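Local coordinates for protein UDP-N-acetylglucosamine 2-epimerase (Methanocaldococcus jannaschii, PDB 4NES) that probably catalyses the reversible epimerization at C-2 of UDP-N-acetylglucosamine to UDP-N-acetylmannosamine, and binds UDP-N-acetylglucosamine and UDP together in this crystal, at residues 80-85 against 109-114; 227-232 against 261-266; 238-243 against 252-257. All coordinates share one frame; numbering follows the deposited sequence.

Overall arrangement
The three contacts show how a GT-B enzyme repeats one scheme, helices packed on a parallel sheet, in two halves. Interaction 1 comes first along the chain and lies in the half built on strands 3-7, 30-34, 89-93 and 112-116. Interactions 2 and 3 belong to the other half, across the centre of the chain; their centres are about 49 and 40 Å from that of interaction 1. Only about 13 Å separates the centres of those two. Interaction 3 is nested inside the loop closed by interaction 2, and neighbouring strands 235-239 and 263-266 join them. Of the six segments, 238-243 is the one that touches the bound nucleotides, whereas interactions 1 and 2 are structural packing away from them.

Interaction 1: 80-85 against 109-114; sequences KVLLKE and LKIDVA
L109, just before the turn that closes helix 97-108, reaches L82 and L83 in the last turn of helix 67-85, and its side chain can be followed outward atom by atom. CB leaves the backbone in the direction of helix 67-85. CG stands beside the backbone N and anti to the carbonyl carbon (chi1 -70°), a setting that carries the fork of the leucine between two consecutive helix residues. One methyl, CD1, meets CB of L82 at 3.7 Å; the other, CD2, meets the methyl CD2 of L83, also at 3.7 Å. The side chains of L109 and L83 cross at about a right angle, so they touch through single methyls and do not lie alongside each other. A looser contact comes from I111, whose CD1 lies 4.3 Å from CB of L82. No hydrogen bond crosses this apolar join. Between L109 and I111 the chain turns at K110, which has positive phi and closes helix 97-108 with a Schellman motif before strand 112-116 begins. L82 also packs on V90 of strand 89-93 and V105 of helix 97-108. Helices 67-85 and 97-108 thus meet beside the parallel sheet, an example of the alpha/beta layering of a Rossmann-like domain in the GT-B fold.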
# COMPACT_ATOMS: atom_id res chain seq x y z
N LYS A 80 5.44 -17.12 -2.04
CA LYS A 80 5.88 -18.48 -2.35
C LYS A 80 4.75 -19.31 -2.93
O LYS A 80 4.93 -20.02 -3.93
CB LYS A 80 6.44 -19.16 -1.10
CG LYS A 80 7.78 -18.61 -0.63
CD LYS A 80 8.18 -19.28 0.68
CE LYS A 80 9.48 -18.70 1.23
NZ LYS A 80 9.78 -19.27 2.57
N VAL A 81 3.57 -19.22 -2.32
CA VAL A 81 2.41 -19.94 -2.82
C VAL A 81 1.95 -19.44 -4.18
O VAL A 81 1.71 -20.25 -5.08
CB VAL A 81 1.24 -19.87 -1.84
CG1 VAL A 81 0.03 -20.59 -2.43
CG2 VAL A 81 1.63 -20.49 -0.50
N LEU A 82 1.86 -18.13 -4.35
CA LEU A 82 1.35 -17.59 -5.62
C LEU A 82 2.31 -17.82 -6.79
O LEU A 82 1.86 -17.99 -7.93
CB LEU A 82 0.98 -16.11 -5.50
CG LEU A 82 -0.16 -15.79 -4.52
CD1 LEU A 82 -0.50 -14.32 -4.56
CD2 LEU A 82 -1.40 -16.65 -4.79
N LEU A 83 3.61 -17.84 -6.52
CA LEU A 83 4.59 -18.19 -7.55
C LEU A 83 4.46 -19.64 -8.01
O LEU A 83 4.74 -19.96 -9.17
CB LEU A 83 6.01 -17.95 -7.04
CG LEU A 83 6.45 -16.48 -7.02
CD1 LEU A 83 7.79 -16.33 -6.31
CD2 LEU A 83 6.54 -15.93 -8.44
N LYS A 84 4.03 -20.52 -7.10
CA LYS A 84 3.84 -21.92 -7.43
C LYS A 84 2.52 -22.16 -8.13
O LYS A 84 2.47 -22.82 -9.17
CB LYS A 84 3.91 -22.77 -6.17
CG LYS A 84 3.51 -24.21 -6.41
CD LYS A 84 3.48 -25.00 -5.12
CE LYS A 84 3.19 -26.46 -5.38
NZ LYS A 84 3.27 -27.26 -4.14
N GLU A 85 1.44 -21.62 -7.56
CA GLU A 85 0.09 -21.92 -8.02
C GLU A 85 -0.38 -21.06 -9.19
O GLU A 85 -1.23 -21.47 -9.97
CB GLU A 85 -0.90 -21.84 -6.86
CG GLU A 85 -0.67 -22.89 -5.78
CD GLU A 85 -0.85 -24.32 -6.26
OE1 GLU A 85 -1.40 -24.54 -7.37
OE2 GLU A 85 -0.44 -25.24 -5.53
N LEU A 109 2.98 -9.34 -8.71
CA LEU A 109 3.07 -10.50 -9.58
C LEU A 109 2.18 -10.34 -10.82
O LEU A 109 2.12 -11.24 -11.66
CB LEU A 109 2.66 -11.77 -8.83
CG LEU A 109 3.61 -12.29 -7.74
CD1 LEU A 109 3.05 -13.57 -7.12
CD2 LEU A 109 5.01 -12.52 -8.28
N LYS A 110 1.51 -9.20 -10.92
CA LYS A 110 0.60 -8.89 -12.02
C LYS A 110 -0.60 -9.84 -12.08
O LYS A 110 -1.10 -10.19 -13.16
CB LYS A 110 1.34 -8.79 -13.35
CG LYS A 110 2.52 -7.82 -13.27
CD LYS A 110 3.14 -7.54 -14.62
CE LYS A 110 4.43 -6.76 -14.43
NZ LYS A 110 4.89 -6.10 -15.69
N ILE A 111 -1.05 -10.25 -10.90
CA ILE A 111 -2.25 -11.08 -10.75
C ILE A 111 -3.39 -10.17 -10.33
O ILE A 111 -3.26 -9.42 -9.35
CB ILE A 111 -2.06 -12.16 -9.67
CG1 ILE A 111 -0.95 -13.14 -10.08
CG2 ILE A 111 -3.37 -12.91 -9.40
CD1 ILE A 111 -0.52 -14.08 -8.96
N ASP A 112 -4.50 -10.22 -11.05
CA ASP A 112 -5.66 -9.37 -10.73
C ASP A 112 -6.15 -9.59 -9.30
O ASP A 112 -6.32 -10.73 -8.85
CB ASP A 112 -6.82 -9.63 -11.70
CG ASP A 112 -6.56 -9.09 -13.09
OD1 ASP A 112 -5.53 -8.42 -13.32
OD2 ASP A 112 -7.42 -9.33 -13.97
N VAL A 113 -6.39 -8.49 -8.60
CA VAL A 113 -6.92 -8.54 -7.24
C VAL A 113 -8.40 -8.14 -7.23
O VAL A 113 -8.78 -7.09 -7.77
CB VAL A 113 -6.14 -7.58 -6.32
CG1 VAL A 113 -6.77 -7.52 -4.94
CG2 VAL A 113 -4.67 -8.03 -6.24
N ALA A 114 -9.22 -8.99 -6.62
CA ALA A 114 -10.63 -8.67 -6.41
C ALA A 114 -10.85 -8.39 -4.93
O ALA A 114 -10.62 -9.26 -4.09
CB ALA A 114 -11.50 -9.83 -6.87

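Interaction 2: 227-232 against 261-266; sequences EIIEIY and KKIKII
I229 meets K262, the last residue before strand 263-266, and I263, the first residue in it, using a different branch for each. Its CG1 sits beside the backbone N, anti to the carbonyl carbon (chi1 -66°), and an extended chi2 of 166° carries CD1 forward to I263. The CG2 methyl takes the other setting, anti to the backbone N, and reaches K262. CD1 lies 3.6 Å from CG1 of I263, with CD1 of the same residue a little farther off; the two isoleucine side chains cross at about a right angle. On the other branch, CG2 is 3.6 Å from CB of K262 and also touches its CG. The lysine and I229 run past each other in opposite directions, and bends at chi2 and chi3, both -67°, turn the rest of the lysine away from I229. Its ammonium NZ makes a long, weak ion pair with D233, just beyond helix 215-232. I229 also packs on I236 of the adjacent strand, which places it between the helix and the sheet. Chemically, the lysine contributes its aliphatic root to a hydrocarbon contact with I229 while its charged end is led elsewhere, so the join across these segments rests on apolar packing without a hydrogen bond.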
# COMPACT_ATOMS: atom_id res chain seq x y z
N GLU A 227 -21.78 2.20 34.35
CA GLU A 227 -22.80 3.21 34.56
C GLU A 227 -24.14 2.88 33.89
O GLU A 227 -25.20 3.11 34.47
CB GLU A 227 -22.28 4.56 34.07
CG GLU A 227 -22.79 5.74 34.85
CD GLU A 227 -21.94 6.95 34.64
OE1 GLU A 227 -20.82 6.99 35.20
OE2 GLU A 227 -22.37 7.86 33.90
N ILE A 228 -24.08 2.36 32.66
CA ILE A 228 -25.26 1.87 31.95
C ILE A 228 -26.03 0.89 32.82
O ILE A 228 -27.25 0.96 32.94
CB ILE A 228 -24.87 1.10 30.67
CG1 ILE A 228 -24.55 2.04 29.52
CG2 ILE A 228 -25.98 0.13 30.23
CD1 ILE A 228 -24.28 1.28 28.24
N ILE A 229 -25.28 -0.04 33.40
CA ILE A 229 -25.84 -1.09 34.24
C ILE A 229 -26.60 -0.50 35.43
O ILE A 229 -27.71 -0.93 35.75
CB ILE A 229 -24.72 -2.00 34.74
CG1 ILE A 229 -24.09 -2.76 33.57
CG2 ILE A 229 -25.24 -2.94 35.81
CD1 ILE A 229 -22.78 -3.43 33.91
N GLU A 230 -26.01 0.50 36.07
CA GLU A 230 -26.60 1.11 37.26
C GLU A 230 -27.81 1.97 36.92
O GLU A 230 -28.80 1.98 37.65
CB GLU A 230 -25.55 1.95 37.97
CG GLU A 230 -24.43 1.11 38.57
CD GLU A 230 -23.16 1.90 38.78
OE1 GLU A 230 -23.15 3.11 38.49
OE2 GLU A 230 -22.17 1.30 39.24
N ILE A 231 -27.73 2.69 35.81
CA ILE A 231 -28.78 3.63 35.44
C ILE A 231 -29.99 2.91 34.85
O ILE A 231 -31.14 3.24 35.17
CB ILE A 231 -28.25 4.69 34.45
CG1 ILE A 231 -27.33 5.67 35.18
CG2 ILE A 231 -29.39 5.44 33.77
CD1 ILE A 231 -26.65 6.66 34.28
N TYR A 232 -29.74 1.90 34.01
CA TYR A 232 -30.82 1.23 33.30
C TYR A 232 -31.18 -0.15 33.86
O TYR A 232 -32.13 -0.78 33.40
CB TYR A 232 -30.48 1.14 31.81
CG TYR A 232 -30.35 2.50 31.16
CD1 TYR A 232 -31.47 3.23 30.81
CD2 TYR A 232 -29.10 3.07 30.93
CE1 TYR A 232 -31.37 4.47 30.23
CE2 TYR A 232 -28.98 4.32 30.34
CZ TYR A 232 -30.13 5.02 30.00
OH TYR A 232 -30.03 6.26 29.42
N LYS A 261 -21.47 -8.49 38.83
CA LYS A 261 -22.39 -9.62 38.70
C LYS A 261 -23.46 -9.39 37.63
O LYS A 261 -24.21 -10.31 37.29
CB LYS A 261 -23.03 -9.94 40.05
CG LYS A 261 -22.02 -10.11 41.18
CD LYS A 261 -22.71 -10.39 42.50
CE LYS A 261 -23.38 -11.75 42.50
NZ LYS A 261 -22.39 -12.86 42.62
N LYS A 262 -23.52 -8.18 37.08
CA LYS A 262 -24.45 -7.89 35.99
C LYS A 262 -23.80 -8.05 34.62
O LYS A 262 -24.46 -7.87 33.59
CB LYS A 262 -25.04 -6.49 36.14
CG LYS A 262 -25.90 -6.31 37.38
CD LYS A 262 -27.17 -7.15 37.31
CE LYS A 262 -28.10 -6.65 36.22
NZ LYS A 262 -29.53 -6.78 36.60
N ILE A 263 -22.52 -8.38 34.60
CA ILE A 263 -21.83 -8.64 33.34
C ILE A 263 -21.53 -10.13 33.21
O ILE A 263 -20.86 -10.71 34.07
CB ILE A 263 -20.50 -7.88 33.21
CG1 ILE A 263 -20.73 -6.37 33.36
CG2 ILE A 263 -19.84 -8.20 31.88
CD1 ILE A 263 -19.45 -5.53 33.27
N LYS A 264 -22.03 -10.75 32.15
CA LYS A 264 -21.66 -12.13 31.86
C LYS A 264 -20.60 -12.15 30.77
O LYS A 264 -20.87 -11.79 29.62
CB LYS A 264 -22.87 -12.96 31.44
CG LYS A 264 -22.52 -14.42 31.13
CD LYS A 264 -23.59 -15.38 31.64
CE LYS A 264 -23.26 -16.82 31.27
NZ LYS A 264 -22.01 -17.32 31.91
N ILE A 265 -19.38 -12.54 31.13
CA ILE A 265 -18.29 -12.62 30.19
C ILE A 265 -18.26 -14.00 29.57
O ILE A 265 -18.25 -15.01 30.29
CB ILE A 265 -16.93 -12.35 30.86
CG1 ILE A 265 -16.96 -11.01 31.61
CG2 ILE A 265 -15.82 -12.36 29.82
CD1 ILE A 265 -15.65 -10.68 32.31
N ILE A 266 -18.27 -14.05 28.25
CA ILE A 266 -18.17 -15.32 27.54
C ILE A 266 -17.01 -15.28 26.57
O ILE A 266 -16.67 -14.22 26.02
CB ILE A 266 -19.51 -15.71 26.84
CG1 ILE A 266 -19.84 -14.75 25.69
CG2 ILE A 266 -20.65 -15.76 27.85
CD1 ILE A 266 -21.08 -15.16 24.90

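Interaction 3: 238-243 against 252-257; sequences FSIHPR and NLFDKL. With UD1 (uridine-diphosphate-N-acetylglucosamine), chain B; UDP (uridine-5'-diphosphate), chain C.
Two phenylalanine rings are each met at the edge by an aliphatic methyl, with the roles of the two segments reversed. CE2 of F238 lies 3.6 Å from CD1 of L257, which sits in the plane of the ring, and the two side chains cross at about a right angle. In the second pair the ring belongs to 252-257: CD1 of I240 approaches CE1 of F254 at 3.7 Å, again in the ring plane. The F254 side chain runs anti to the backbone N (chi1 -169°), which brings its rim to I240 although its CB does not point there. Within 238-243, CB of I240 lies over the centre of one face of F238, 4.2 Å above it, so that ring is touched at both face and edge.

S239 alternates with these apolar neighbours and donates through OG to O4 of the UDP uracil at 2.8 Å. Farther along, H241 is the N-cap of helix 242-250: its ND1 accepts from R243 N at 3.0 Å, with the donor in the ring plane. That bond helps fix the imidazole while NE2 donates to O6' of the UDP-N-acetylglucosamine sugar (3.1 Å), also in the plane though bent, at 139°. The H241 ring stacks with H207, probably the active-site residue. R243 extends from CG to NE, and NH1 donates to the diphosphate oxygen O1B at 2.9 Å with an N-H...O angle of 156°; NH2 forms a salt bridge with D213.

The chemistry divides along 238-243: apolar side chains seat the strand end against helix 254-259, while hydroxyl, imidazole and guanidinium groups bind uracil, sugar and diphosphate. The cationic guanidinium would be expected to offset phosphate charge, with D213 helping to hold it in position.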
# COMPACT_ATOMS: atom_id res chain seq x y z
N PHE A 238 -21.01 -10.06 27.40
CA PHE A 238 -19.80 -9.54 26.77
C PHE A 238 -19.02 -10.71 26.17
O PHE A 238 -18.44 -11.52 26.90
CB PHE A 238 -18.97 -8.83 27.85
CG PHE A 238 -17.68 -8.17 27.37
CD1 PHE A 238 -17.44 -7.93 26.03
CD2 PHE A 238 -16.73 -7.78 28.30
CE1 PHE A 238 -16.25 -7.32 25.63
CE2 PHE A 238 -15.54 -7.18 27.91
CZ PHE A 238 -15.30 -6.95 26.57
N SER A 239 -19.03 -10.82 24.84
CA SER A 239 -18.17 -11.78 24.15
C SER A 239 -16.81 -11.12 23.99
O SER A 239 -16.70 -10.11 23.28
CB SER A 239 -18.73 -12.15 22.78
OG SER A 239 -17.78 -12.90 22.04
N ILE A 240 -15.78 -11.67 24.63
CA ILE A 240 -14.50 -10.97 24.76
C ILE A 240 -13.42 -11.50 23.81
O ILE A 240 -12.96 -12.64 23.92
CB ILE A 240 -14.02 -10.98 26.24
CG1 ILE A 240 -12.71 -10.20 26.39
CG2 ILE A 240 -13.90 -12.39 26.77
CD1 ILE A 240 -12.31 -10.05 27.84
N HIS A 241 -13.02 -10.64 22.88
CA HIS A 241 -11.98 -10.94 21.90
C HIS A 241 -10.67 -11.20 22.63
O HIS A 241 -10.41 -10.58 23.66
CB HIS A 241 -11.83 -9.71 21.00
CG HIS A 241 -10.97 -9.91 19.79
ND1 HIS A 241 -9.60 -10.05 19.85
CD2 HIS A 241 -11.29 -9.91 18.47
CE1 HIS A 241 -9.12 -10.17 18.63
NE2 HIS A 241 -10.11 -10.07 17.77
N PRO A 242 -9.85 -12.14 22.13
CA PRO A 242 -8.61 -12.44 22.86
C PRO A 242 -7.64 -11.25 22.99
O PRO A 242 -6.93 -11.18 24.00
CB PRO A 242 -7.98 -13.58 22.06
CG PRO A 242 -8.63 -13.50 20.70
CD PRO A 242 -10.04 -13.04 20.98
N ARG A 243 -7.60 -10.35 22.02
CA ARG A 243 -6.80 -9.13 22.18
C ARG A 243 -7.28 -8.36 23.40
O ARG A 243 -6.48 -7.91 24.23
CB ARG A 243 -6.95 -8.24 20.95
CG ARG A 243 -6.00 -7.06 20.92
CD ARG A 243 -6.46 -6.00 19.94
NE ARG A 243 -5.40 -5.03 19.69
CZ ARG A 243 -4.59 -5.05 18.63
NH1 ARG A 243 -4.73 -5.99 17.69
NH2 ARG A 243 -3.65 -4.13 18.51
N ASN A 252 -5.06 -4.19 34.33
CA ASN A 252 -5.76 -4.51 35.58
C ASN A 252 -7.22 -4.08 35.61
O ASN A 252 -7.68 -3.48 36.58
CB ASN A 252 -5.01 -3.95 36.80
CG ASN A 252 -4.29 -5.02 37.59
OD1 ASN A 252 -3.11 -5.29 37.36
ND2 ASN A 252 -5.01 -5.65 38.52
N LEU A 253 -7.95 -4.38 34.54
CA LEU A 253 -9.37 -4.08 34.47
C LEU A 253 -10.21 -5.36 34.40
O LEU A 253 -11.42 -5.33 34.63
CB LEU A 253 -9.69 -3.21 33.26
CG LEU A 253 -9.20 -1.76 33.28
CD1 LEU A 253 -9.48 -1.10 31.93
CD2 LEU A 253 -9.88 -1.00 34.41
N PHE A 254 -9.57 -6.47 34.06
CA PHE A 254 -10.29 -7.72 33.87
C PHE A 254 -11.02 -8.16 35.13
O PHE A 254 -12.21 -8.46 35.08
CB PHE A 254 -9.37 -8.84 33.38
CG PHE A 254 -10.12 -10.06 32.92
CD1 PHE A 254 -10.81 -10.06 31.72
CD2 PHE A 254 -10.16 -11.21 33.71
CE1 PHE A 254 -11.51 -11.17 31.30
CE2 PHE A 254 -10.86 -12.33 33.29
CZ PHE A 254 -11.54 -12.30 32.08
N ASP A 255 -10.31 -8.20 36.25
CA ASP A 255 -10.91 -8.64 37.50
C ASP A 255 -12.10 -7.77 37.94
O ASP A 255 -13.03 -8.26 38.56
CB ASP A 255 -9.86 -8.74 38.61
CG ASP A 255 -9.07 -10.03 38.54
OD1 ASP A 255 -9.11 -10.71 37.50
OD2 ASP A 255 -8.39 -10.36 39.54
N LYS A 256 -12.08 -6.49 37.58
CA LYS A 256 -13.21 -5.62 37.87
C LYS A 256 -14.48 -5.97 37.07
O LYS A 256 -15.59 -5.86 37.59
CB LYS A 256 -12.83 -4.16 37.67
CG LYS A 256 -12.01 -3.61 38.82
CD LYS A 256 -11.21 -2.39 38.42
CE LYS A 256 -9.74 -2.56 38.80
NZ LYS A 256 -8.89 -1.45 38.30
N LEU A 257 -14.32 -6.40 35.82
CA LEU A 257 -15.46 -6.85 35.02
C LEU A 257 -16.04 -8.14 35.59
O LEU A 257 -17.25 -8.25 35.79
CB LEU A 257 -15.05 -7.10 33.56
CG LEU A 257 -14.77 -5.93 32.62
CD1 LEU A 257 -14.38 -6.48 31.26
CD2 LEU A 257 -15.96 -5.00 32.49
C1' UD1 B . -7.61 -8.36 13.54
C2' UD1 B . -7.76 -7.28 12.52
C3' UD1 B . -8.98 -6.52 12.72
C4' UD1 B . -10.18 -7.36 12.79
C5' UD1 B . -9.98 -8.49 13.77
C6' UD1 B . -11.08 -9.48 13.74
C7' UD1 B . -5.51 -6.35 11.69
C8' UD1 B . -4.43 -5.33 11.90
N2' UD1 B . -6.62 -6.33 12.63
O1' UD1 B . -7.51 -7.78 14.80
O3' UD1 B . -9.12 -5.56 11.65
O4' UD1 B . -11.31 -6.60 13.17
O5' UD1 B . -8.79 -9.21 13.48
O6' UD1 B . -11.35 -10.08 14.95
O7' UD1 B . -5.45 -7.15 10.76
N1 UD1 B . -5.20 -13.51 19.37
C2 UD1 B . -5.39 -14.73 19.87
N3 UD1 B . -5.84 -15.72 19.10
C4 UD1 B . -6.10 -15.52 17.80
C5 UD1 B . -5.92 -14.26 17.24
C6 UD1 B . -5.46 -13.24 18.07
O2 UD1 B . -5.17 -14.96 21.04
O4 UD1 B . -6.55 -16.54 17.02
C1B UD1 B . -4.72 -12.40 20.22
C2B UD1 B . -3.26 -12.31 20.36
O2' UD1 B . -2.93 -11.87 21.65
C3B UD1 B . -2.89 -11.32 19.38
C4B UD1 B . -4.02 -10.36 19.48
O4B UD1 B . -5.17 -11.14 19.71
O3B UD1 B . -1.64 -10.71 19.61
C5B UD1 B . -4.20 -9.56 18.24
O5B UD1 B . -4.30 -10.31 17.05
PA UD1 B . -4.24 -9.61 15.67
O1A UD1 B . -2.92 -8.90 15.55
O2A UD1 B . -4.44 -10.64 14.60
O3A UD1 B . -5.33 -8.49 15.63
PB UD1 B . -6.88 -8.55 16.02
O1B UD1 B . -7.07 -7.69 17.23
O2B UD1 B . -7.36 -9.97 16.11
N1 UDP C . -18.84 -12.94 15.76
C2 UDP C . -18.99 -14.24 16.10
N3 UDP C . -18.83 -14.63 17.39
C4 UDP C . -18.52 -13.75 18.37
C5 UDP C . -18.36 -12.40 18.06
C6 UDP C . -18.52 -12.02 16.72
O2 UDP C . -19.28 -15.08 15.24
O4 UDP C . -18.36 -14.20 19.68
C1' UDP C . -18.95 -12.47 14.37
C2' UDP C . -19.95 -11.48 14.07
O2' UDP C . -21.22 -12.07 13.94
C3' UDP C . -19.44 -10.85 12.84
C4' UDP C . -17.99 -11.00 12.95
O4' UDP C . -17.73 -11.80 14.08
O3' UDP C . -19.88 -11.47 11.66
C5' UDP C . -17.27 -9.71 13.15
O5' UDP C . -15.89 -9.91 13.37
PA UDP C . -15.03 -8.95 14.30
O1A UDP C . -14.02 -9.80 15.03
O2A UDP C . -15.96 -8.21 15.24
O3A UDP C . -14.22 -7.98 13.37
PB UDP C . -14.57 -6.71 12.51
O1B UDP C . -15.92 -6.92 11.82
O2B UDP C . -14.57 -5.50 13.41
O3B UDP C . -13.43 -6.66 11.53